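N-acetylglucosamine 2-epimerase (Xylella fastidiosa, PDB 3GT5) probably interconverts sugars by epimerisation or isomerisation, as a member of the N-acylglucosamine 2-epimerase family. Local coordinates at residues H147-D150 / L155-D158; V87-A92 / M137-C142; D203-R208 / G215-H220. All blocks are in the same frame, centred on the assembly; numbering follows the deposited sequence. Where two conformers were deposited one is given.

Contact 1. Residues H147-D150 / L155-D158; sequences HFWD and LYKD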
loop_
_atom_site.group_PDB
_atom_site.type_symbol
_atom_site.label_atom_id
_atom_site.label_comp_id
_atom_site.label_asym_id
_atom_site.label_seq_id
_atom_site.Cartn_x
_atom_site.Cartn_y
_atom_site.Cartn_z
ATOM N N HIS A 147 -11.208 7.697 -18.380
ATOM C CA HIS A 147 -9.948 8.414 -18.592
ATOM C C HIS A 147 -8.670 7.592 -18.504
ATOM O O HIS A 147 -7.707 7.859 -19.245
ATOM C CB HIS A 147 -9.818 9.565 -17.602
ATOM C CG HIS A 147 -10.920 10.568 -17.683
ATOM N ND1 HIS A 147 -11.123 11.374 -18.790
ATOM C CD2 HIS A 147 -11.838 10.948 -16.761
ATOM C CE1 HIS A 147 -12.130 12.200 -18.541
ATOM N NE2 HIS A 147 -12.584 11.959 -17.322
ATOM N N PHE A 148 -8.603 6.656 -17.560
ATOM C CA PHE A 148 -7.349 6.009 -17.239
ATOM C C PHE A 148 -7.115 4.639 -17.883
ATOM O O PHE A 148 -6.007 4.241 -18.141
ATOM C CB PHE A 148 -7.231 5.854 -15.714
ATOM C CG PHE A 148 -7.011 7.128 -15.001
ATOM C CD1 PHE A 148 -5.719 7.541 -14.660
ATOM C CD2 PHE A 148 -8.080 7.930 -14.651
ATOM C CE1 PHE A 148 -5.502 8.706 -14.011
ATOM C CE2 PHE A 148 -7.857 9.151 -13.983
ATOM C CZ PHE A 148 -6.571 9.528 -13.663
ATOM N N TRP A 149 -8.173 3.862 -18.072
ATOM C CA TRP A 149 -8.034 2.502 -18.547
ATOM C C TRP A 149 -7.562 2.452 -19.995
ATOM O O TRP A 149 -8.075 3.182 -20.855
ATOM C CB TRP A 149 -9.366 1.792 -18.408
ATOM C CG TRP A 149 -9.352 0.381 -18.836
ATOM C CD1 TRP A 149 -10.186 -0.171 -19.763
ATOM C CD2 TRP A 149 -8.564 -0.716 -18.304
ATOM N NE1 TRP A 149 -9.940 -1.511 -19.886
ATOM C CE2 TRP A 149 -8.947 -1.872 -19.004
ATOM C CE3 TRP A 149 -7.553 -0.820 -17.334
ATOM C CZ2 TRP A 149 -8.384 -3.132 -18.751
ATOM C CZ3 TRP A 149 -6.998 -2.071 -17.083
ATOM C CH2 TRP A 149 -7.420 -3.211 -17.776
ATOM N N ASP A 150 -6.588 1.603 -20.272
ATOM C CA ASP A 150 -6.124 1.381 -21.661
ATOM C C ASP A 150 -6.331 -0.091 -21.998
ATOM O O ASP A 150 -5.445 -0.950 -21.763
ATOM C CB ASP A 150 -4.653 1.803 -21.732
ATOM C CG ASP A 150 -4.111 1.942 -23.153
ATOM O OD1 ASP A 150 -4.767 1.576 -24.153
ATOM O OD2 ASP A 150 -2.957 2.407 -23.197
ATOM N N LEU A 155 -3.933 -2.315 -18.728
ATOM C CA LEU A 155 -3.383 -1.501 -17.632
ATOM C C LEU A 155 -3.851 -0.040 -17.631
ATOM O O LEU A 155 -4.188 0.514 -18.692
ATOM C CB LEU A 155 -1.847 -1.533 -17.724
ATOM C CG LEU A 155 -1.199 -2.888 -17.553
ATOM C CD1 LEU A 155 0.246 -2.893 -18.066
ATOM C CD2 LEU A 155 -1.287 -3.303 -16.086
ATOM N N TYR A 156 -3.812 0.620 -16.459
ATOM C CA TYR A 156 -4.174 2.003 -16.317
ATOM C C TYR A 156 -2.967 2.892 -16.602
ATOM O O TYR A 156 -1.820 2.573 -16.203
ATOM C CB TYR A 156 -4.700 2.305 -14.893
ATOM C CG TYR A 156 -6.015 1.612 -14.589
ATOM C CD1 TYR A 156 -7.238 2.163 -14.980
ATOM C CD2 TYR A 156 -6.039 0.391 -13.936
ATOM C CE1 TYR A 156 -8.431 1.489 -14.730
ATOM C CE2 TYR A 156 -7.226 -0.254 -13.669
ATOM C CZ TYR A 156 -8.398 0.297 -14.047
ATOM O OH TYR A 156 -9.543 -0.394 -13.750
ATOM N N LYS A 157 -3.256 4.010 -17.253
ATOM C CA LYS A 157 -2.310 5.123 -17.392
ATOM C C LYS A 157 -2.105 5.796 -16.052
ATOM O O LYS A 157 -2.932 5.662 -15.151
ATOM C CB LYS A 157 -2.846 6.121 -18.418
ATOM C CG LYS A 157 -3.098 5.450 -19.771
ATOM C CD LYS A 157 -3.430 6.443 -20.879
ATOM C CE LYS A 157 -4.683 7.225 -20.580
ATOM N NZ LYS A 157 -5.312 7.700 -21.843
ATOM N N ASP A 158 -1.028 6.553 -15.910
ATOM C CA ASP A 158 -0.667 7.030 -14.562
ATOM C C ASP A 158 -1.143 8.410 -14.144
ATOM O O ASP A 158 -1.573 8.610 -13.017
ATOM C CB ASP A 158 0.831 6.980 -14.405
ATOM C CG ASP A 158 1.238 6.412 -13.077
ATOM O OD1 ASP A 158 1.619 7.228 -12.199
ATOM O OD2 ASP A 158 1.184 5.157 -12.926
HETATM O O HOH W 1 -7.522 9.123 -21.641
HETATM O O HOH W 2 -6.769 5.213 -23.051
HETATM O O HOH W 3 -1.880 1.953 -19.966
#

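Contact 2. Residues V87-A92 / M137-C142; sequences VHRNPA and MDETWC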
loop_
_atom_site.group_PDB
_atom_site.type_symbol
_atom_site.label_atom_id
_atom_site.label_comp_id
_atom_site.label_asym_id
_atom_site.label_seq_id
_atom_site.Cartn_x
_atom_site.Cartn_y
_atom_site.Cartn_z
ATOM N N VAL A 87 -13.874 17.795 0.291
ATOM C CA VAL A 87 -12.719 18.680 0.205
ATOM C C VAL A 87 -11.770 18.269 -0.918
ATOM O O VAL A 87 -11.369 19.112 -1.697
ATOM C CB VAL A 87 -11.988 18.794 1.538
ATOM C CG1 VAL A 87 -10.822 19.759 1.453
ATOM C CG2 VAL A 87 -12.984 19.216 2.626
ATOM N N HIS A 88 -11.410 16.986 -1.022
ATOM C CA HIS A 88 -10.524 16.537 -2.118
ATOM C C HIS A 88 -11.225 16.523 -3.472
ATOM O O HIS A 88 -10.650 16.934 -4.467
ATOM C CB HIS A 88 -9.926 15.137 -1.875
ATOM C CG HIS A 88 -8.798 15.131 -0.896
ATOM N ND1 HIS A 88 -7.504 15.441 -1.253
ATOM C CD2 HIS A 88 -8.781 14.886 0.439
ATOM C CE1 HIS A 88 -6.728 15.328 -0.182
ATOM N NE2 HIS A 88 -7.475 14.972 0.851
ATOM N N ARG A 89 -12.447 16.036 -3.500
ATOM C CA ARG A 89 -13.120 15.786 -4.758
ATOM C C ARG A 89 -13.617 17.076 -5.404
ATOM O O ARG A 89 -14.260 17.897 -4.762
ATOM C CB ARG A 89 -14.281 14.855 -4.556
ATOM C CG ARG A 89 -14.920 14.347 -5.848
ATOM C CD ARG A 89 -16.070 13.398 -5.561
ATOM N NE ARG A 89 -16.541 12.866 -6.823
ATOM C CZ ARG A 89 -17.556 13.353 -7.524
ATOM N NH1 ARG A 89 -18.274 14.375 -7.043
ATOM N NH2 ARG A 89 -17.868 12.798 -8.690
ATOM N N ASN A 90 -13.288 17.213 -6.675
ATOM C CA ASN A 90 -13.743 18.308 -7.524
ATOM C C ASN A 90 -15.036 17.868 -8.231
ATOM O O ASN A 90 -15.013 16.999 -9.128
ATOM C CB ASN A 90 -12.648 18.684 -8.519
ATOM C CG ASN A 90 -13.054 19.813 -9.437
ATOM O OD1 ASN A 90 -14.233 20.184 -9.495
ATOM N ND2 ASN A 90 -12.086 20.353 -10.167
ATOM N N PRO A 91 -16.181 18.412 -7.795
ATOM C CA PRO A 91 -17.468 18.020 -8.390
ATOM C C PRO A 91 -17.569 18.292 -9.892
ATOM O O PRO A 91 -18.296 17.587 -10.569
ATOM C CB PRO A 91 -18.486 18.900 -7.627
ATOM C CG PRO A 91 -17.807 19.226 -6.348
ATOM C CD PRO A 91 -16.369 19.428 -6.730
ATOM N N ALA A 92 -16.840 19.287 -10.400
ATOM C CA ALA A 92 -16.877 19.621 -11.845
ATOM C C ALA A 92 -16.204 18.586 -12.745
ATOM O O ALA A 92 -16.610 18.404 -13.882
ATOM C CB ALA A 92 -16.239 20.986 -12.086
ATOM N N MET A 137 -18.152 3.813 -5.391
ATOM C CA MET A 137 -17.282 2.823 -6.060
ATOM C C MET A 137 -17.604 2.768 -7.551
ATOM O O MET A 137 -16.714 2.775 -8.411
ATOM C CB MET A 137 -17.383 1.417 -5.420
ATOM C CG MET A 137 -16.975 1.318 -3.927
ATOM S SD MET A 137 -17.586 -0.076 -2.967
ATOM C CE MET A 137 -16.843 -1.378 -3.875
ATOM N N ASP A 138 -18.897 2.701 -7.873
ATOM C CA ASP A 138 -19.294 2.670 -9.268
ATOM C C ASP A 138 -18.882 3.972 -9.991
ATOM O O ASP A 138 -18.376 3.922 -11.111
ATOM C CB ASP A 138 -20.792 2.350 -9.429
ATOM C CG ASP A 138 -21.214 2.340 -10.883
ATOM O OD1 ASP A 138 -20.592 1.625 -11.729
ATOM O OD2 ASP A 138 -22.125 3.138 -11.192
ATOM N N GLU A 139 -19.016 5.118 -9.334
ATOM C CA GLU A 139 -18.617 6.429 -9.898
ATOM C C GLU A 139 -17.123 6.439 -10.164
ATOM O O GLU A 139 -16.695 6.948 -11.205
ATOM C CB GLU A 139 -18.989 7.523 -8.896
ATOM C CG GLU A 139 -18.460 8.971 -9.028
ATOM C CD GLU A 139 -18.524 9.650 -7.660
ATOM O OE1 GLU A 139 -17.510 9.589 -6.894
ATOM O OE2 GLU A 139 -19.636 10.120 -7.289
ATOM N N THR A 140 -16.342 5.844 -9.239
ATOM C CA THR A 140 -14.871 5.809 -9.388
ATOM C C THR A 140 -14.493 4.846 -10.527
ATOM O O THR A 140 -13.637 5.171 -11.344
ATOM C CB THR A 140 -14.209 5.398 -8.073
ATOM O OG1 THR A 140 -14.661 6.271 -7.032
ATOM C CG2 THR A 140 -12.653 5.456 -8.175
ATOM N N TRP A 141 -15.149 3.697 -10.601
ATOM C CA TRP A 141 -14.947 2.762 -11.730
ATOM C C TRP A 141 -15.205 3.509 -13.076
ATOM O O TRP A 141 -14.412 3.417 -14.038
ATOM C CB TRP A 141 -15.881 1.551 -11.591
ATOM C CG TRP A 141 -15.866 0.629 -12.779
ATOM C CD1 TRP A 141 -16.639 0.754 -13.909
ATOM C CD2 TRP A 141 -15.040 -0.511 -12.995
ATOM N NE1 TRP A 141 -16.349 -0.239 -14.782
ATOM C CE2 TRP A 141 -15.384 -1.040 -14.248
ATOM C CE3 TRP A 141 -14.071 -1.188 -12.224
ATOM C CZ2 TRP A 141 -14.775 -2.171 -14.778
ATOM C CZ3 TRP A 141 -13.483 -2.307 -12.749
ATOM C CH2 TRP A 141 -13.839 -2.801 -14.008
ATOM N N CYS A 142 -16.320 4.221 -13.150
ATOM C CA CYS A 142 -16.674 4.921 -14.390
ATOM C C CYS A 142 -15.637 5.961 -14.778
ATOM O O CYS A 142 -15.256 6.032 -15.947
ATOM C CB CYS A 142 -18.047 5.535 -14.303
ATOM S SG CYS A 142 -19.301 4.277 -14.371
#

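Contact 3. Residues D203-R208 / G215-H220; sequences DRITRR and GLVWEH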
loop_
_atom_site.group_PDB
_atom_site.type_symbol
_atom_site.label_atom_id
_atom_site.label_comp_id
_atom_site.label_asym_id
_atom_site.label_seq_id
_atom_site.Cartn_x
_atom_site.Cartn_y
_atom_site.Cartn_z
ATOM N N ASP A 203 -1.983 -10.286 -14.000
ATOM C CA ASP A 203 -1.429 -11.011 -15.117
ATOM C C ASP A 203 -0.495 -10.118 -15.948
ATOM O O ASP A 203 0.666 -10.492 -16.244
ATOM C CB ASP A 203 -2.552 -11.518 -15.979
ATOM C CG ASP A 203 -2.035 -12.096 -17.294
ATOM O OD1 ASP A 203 -1.174 -12.973 -17.255
ATOM O OD2 ASP A 203 -2.427 -11.569 -18.377
ATOM N N ARG A 204 -0.973 -8.932 -16.274
ATOM C CA ARG A 204 -0.197 -8.015 -17.133
ATOM C C ARG A 204 1.097 -7.596 -16.439
ATOM O O ARG A 204 2.172 -7.586 -17.059
ATOM C CB ARG A 204 -1.011 -6.791 -17.519
ATOM C CG ARG A 204 -2.201 -7.061 -18.413
ATOM C CD ARG A 204 -1.862 -7.776 -19.702
ATOM N NE ARG A 204 -3.097 -7.838 -20.505
ATOM C CZ ARG A 204 -4.029 -8.778 -20.372
ATOM N NH1 ARG A 204 -3.842 -9.773 -19.523
ATOM N NH2 ARG A 204 -5.148 -8.742 -21.108
ATOM N N ILE A 205 1.017 -7.247 -15.171
ATOM C CA ILE A 205 2.253 -6.814 -14.458
ATOM C C ILE A 205 3.193 -8.003 -14.114
ATOM O O ILE A 205 4.414 -7.961 -14.393
ATOM C CB ILE A 205 1.917 -6.027 -13.178
ATOM C CG1 ILE A 205 1.136 -4.739 -13.479
ATOM C CG2 ILE A 205 3.221 -5.692 -12.361
ATOM C CD1 ILE A 205 1.874 -3.633 -14.349
ATOM N N THR A 206 2.693 -9.014 -13.405
ATOM C CA THR A 206 3.585 -10.034 -12.831
ATOM C C THR A 206 4.028 -11.100 -13.855
ATOM O O THR A 206 4.949 -11.797 -13.582
ATOM C CB THR A 206 3.032 -10.707 -11.574
ATOM O OG1 THR A 206 1.927 -11.572 -11.956
ATOM C CG2 THR A 206 2.602 -9.671 -10.550
ATOM N N ARG A 207 3.360 -11.182 -15.010
ATOM C CA ARG A 207 3.767 -12.073 -16.090
ATOM C C ARG A 207 4.315 -11.304 -17.273
ATOM O O ARG A 207 5.529 -11.390 -17.519
ATOM C CB ARG A 207 2.651 -13.041 -16.474
ATOM C CG ARG A 207 2.263 -13.926 -15.299
ATOM C CD ARG A 207 1.782 -15.322 -15.737
ATOM N NE ARG A 207 0.498 -15.207 -16.369
ATOM C CZ ARG A 207 -0.217 -16.229 -16.828
ATOM N NH1 ARG A 207 -1.399 -15.986 -17.360
ATOM N NH2 ARG A 207 0.255 -17.471 -16.790
ATOM N N ARG A 208 3.485 -10.552 -17.993
ATOM C CA ARG A 208 3.984 -9.864 -19.187
ATOM C C ARG A 208 5.092 -8.856 -18.913
ATOM O O ARG A 208 6.145 -8.906 -19.561
ATOM C CB ARG A 208 2.867 -9.168 -19.925
ATOM C CG ARG A 208 3.255 -8.826 -21.339
ATOM C CD ARG A 208 2.119 -8.028 -21.997
ATOM N NE ARG A 208 1.854 -6.734 -21.337
ATOM C CZ ARG A 208 0.756 -5.991 -21.529
ATOM N NH1 ARG A 208 -0.201 -6.397 -22.372
ATOM N NH2 ARG A 208 0.595 -4.843 -20.876
ATOM N N GLY A 215 12.192 -11.385 -14.993
ATOM C CA GLY A 215 11.338 -12.074 -14.046
ATOM C C GLY A 215 10.963 -11.330 -12.782
ATOM O O GLY A 215 10.284 -11.910 -11.899
ATOM N N LEU A 216 11.406 -10.080 -12.645
ATOM C CA LEU A 216 10.971 -9.206 -11.553
ATOM C C LEU A 216 10.241 -8.016 -12.142
ATOM O O LEU A 216 10.366 -7.743 -13.335
ATOM C CB LEU A 216 12.147 -8.732 -10.702
ATOM C CG LEU A 216 12.883 -9.801 -9.889
ATOM C CD1 LEU A 216 13.986 -9.093 -9.085
ATOM C CD2 LEU A 216 11.952 -10.560 -8.950
ATOM N N VAL A 217 9.455 -7.323 -11.323
ATOM C CA VAL A 217 8.657 -6.198 -11.769
ATOM C C VAL A 217 9.438 -4.885 -11.600
ATOM O O VAL A 217 9.712 -4.442 -10.485
ATOM C CB VAL A 217 7.303 -6.115 -11.011
ATOM C CG1 VAL A 217 6.472 -4.915 -11.461
ATOM C CG2 VAL A 217 6.515 -7.453 -11.139
ATOM N N TRP A 218 9.801 -4.282 -12.716
ATOM C CA TRP A 218 10.403 -2.955 -12.749
ATOM C C TRP A 218 9.307 -1.896 -12.611
ATOM O O TRP A 218 8.137 -2.162 -12.946
ATOM C CB TRP A 218 11.160 -2.802 -14.084
ATOM C CG TRP A 218 11.949 -1.560 -14.218
ATOM C CD1 TRP A 218 11.621 -0.468 -14.972
ATOM C CD2 TRP A 218 13.225 -1.259 -13.614
ATOM N NE1 TRP A 218 12.591 0.495 -14.858
ATOM C CE2 TRP A 218 13.587 0.043 -14.043
ATOM C CE3 TRP A 218 14.097 -1.962 -12.753
ATOM C CZ2 TRP A 218 14.769 0.676 -13.625
ATOM C CZ3 TRP A 218 15.288 -1.346 -12.349
ATOM C CH2 TRP A 218 15.616 -0.050 -12.797
ATOM N N GLU A 219 9.633 -0.712 -12.101
ATOM C CA GLU A 219 8.626 0.290 -11.784
ATOM C C GLU A 219 8.143 1.105 -12.965
ATOM O O GLU A 219 6.960 1.457 -13.034
ATOM C CB GLU A 219 9.134 1.284 -10.753
ATOM C CG GLU A 219 9.486 0.695 -9.406
ATOM C CD GLU A 219 8.297 0.166 -8.642
ATOM O OE1 GLU A 219 7.214 0.801 -8.641
ATOM O OE2 GLU A 219 8.429 -0.937 -8.047
ATOM N N HIS A 220 9.060 1.441 -13.877
ATOM C CA HIS A 220 8.841 2.526 -14.852
ATOM C C HIS A 220 8.877 2.081 -16.305
ATOM O O HIS A 220 9.705 1.298 -16.691
ATOM C CB HIS A 220 9.921 3.573 -14.679
ATOM C CG HIS A 220 10.124 3.968 -13.267
ATOM N ND1 HIS A 220 9.088 4.431 -12.485
ATOM C CD2 HIS A 220 11.219 3.934 -12.474
ATOM C CE1 HIS A 220 9.552 4.723 -11.279
ATOM N NE2 HIS A 220 10.837 4.421 -11.243
#

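Contact 1. Residues H147-D150 / L155-D158
The rings of Trp-149 and Tyr-156 meet edge-to-face, with CE3 of Trp-149 standing over the centre of the Tyr-156 ring and the planes inclined at 55°. Trp-149 carries CG anti to its backbone N (chi1 -179°), which brings the six-membered ring over the neighbouring strand, where CZ3 also lies 3.5 Å from the amide N of Leu-155. Phe-148 adds an apolar touch at the edge of the Tyr-156 ring, CB to CD1 at 3.8 Å. Arg-197 binds the Tyr-156 hydroxyl and makes a cation-pi contact with Trp-149.

Two backbone hydrogen bonds join the segments: Lys-157 N to Phe-148 O, nearly straight at 2.9 Å, and Asp-150 N to Leu-155 O, more bent at 3.1 Å. The chain forms a short antiparallel beta hairpin here, with 149-150 as an outermost strand of a five-stranded sheet; Asp-150/Leu-155 are its hydrogen-bonded pair and Trp-149/Tyr-156 a non-hydrogen-bonded one.

Water mediates the remaining polar contacts. Bent at chi3, the Lys-157 side chain runs past Phe-148 O to the carbonyl of His-147, where CE lies 3.4 Å from His-147 O. One water links its NZ to His-147 O, and a second bridges NZ to Trp-149 O. A third water donates to Leu-155 O and, weakly, to Asp-150 OD2.

Contact 2. Residues V87-A92 / M137-C142
Arg-89 and Glu-139 meet through their charged ends in a salt bridge that holds by charge alone. The two side chains approach from opposite directions, and the carboxylate comes to lie over one face of the guanidinium group, their planes only 24° apart. Glu-139 OE2 stands 3.4 Å above the guanidinium plane, displaced toward its rim, while OE1 is 3.4 Å from Arg-89 NE. Because OE1 also sits well out of that plane, no N-H of Arg-89 points at it. NH2 of Arg-89 lies equally near the carboxylate carbon, 3.4 Å from Glu-139 CD. Arg-89 bridges the distance by being extended from CG to NE, with CG anti to the backbone N (chi1 -171°); the nearest CA atoms, of Arg-89 and Thr-140, are 11.1 Å apart.

The directional polar bonds lie elsewhere. Arg-85 forms a salt bridge with Glu-139 OE1, so the carboxylate is shared between two arginines, which would be expected to favour its ionised form. Beyond Arg-89 the chain makes an Asx turn, in which the amide N of Ala-92 donates to Asn-90 OD1 at 2.9 Å.

The side chains of both Arg-89 and Glu-139 also touch Tyr-96, in the loop before strand 99-101. Arg-89 is the first residue to leave helical geometry after helix 71-88, and Glu-139 lies within helix 133-147, so this surface contact joins the end of one helix to the flank of another. On the same helix as Glu-139, Met-137 packs on helices 112-127 and 172-189; at the end of helix 71-88, Val-87 and His-88 rest on Leu-100 of strand 99-101.

Contact 3. Residues D203-R208 / G215-H220
The backbones of helix 192-211 and the loop leading to strand 220-221 come closest at Thr-206 and Val-217, with 6.4 Å between their CA atoms and a wider pi-type turn in the helix at 204-208. Val-217 directs its side chain at the helix, and its two methyls do the touching. CG1 lies 3.5 Å from CG2 of Ile-205, a tight carbon pair, while CG2 is 3.9 Å from that same Ile-205 methyl. The branches cross at about a right angle. Ile-205 presents CG2 because this methyl is anti to the backbone N, with the longer CG1 branch beside the N (chi1 -62°). Thr-206 takes part through its CA, 4.3 Å from Val-217 CG2; its hydroxyl is bonded to the carbonyl O of Ala-202 one turn earlier.

No hydrogen bond crosses between the segments, and the polar groups are held in other ways. Gln-250 OE1 accepts from Val-217 N, fastening the loop to helix 247-263. On the helix, Asp-203 forms a salt-bridge network: Arg-207 grips OD1 side-on through NE, at 2.9 Å, and NH1, while Arg-204 NH1 makes a weak bond to OD2.

Trp-253 of helix 247-263 packs against both Ile-205 and Thr-206, covering the same part of the helix. The chain leaving helix 192-211 folds back over the helix's last turns, as part of the predominantly helical fold, an (alpha/alpha)6 barrel in this family.

Contact 3 is buried and purely apolar between its segments, contact 2 is a surface contact made by one charged pair, and contact 1 lies between them in burial, combining strand hydrogen bonds, aromatic packing and water bridges. Contacts 1 and 2 are neighbours along the chain, because helix 133-147 runs into strand 149-150; their centres are 16 Å apart and they do not touch. Contacts 1 and 3 do meet: Leu-155 packs CD2 against Ile-205 CD1 at 3.6 Å, joining the hairpin to helix 192-211. Contacts 2 and 3 remain separate, with about 13 Å between their nearest atoms.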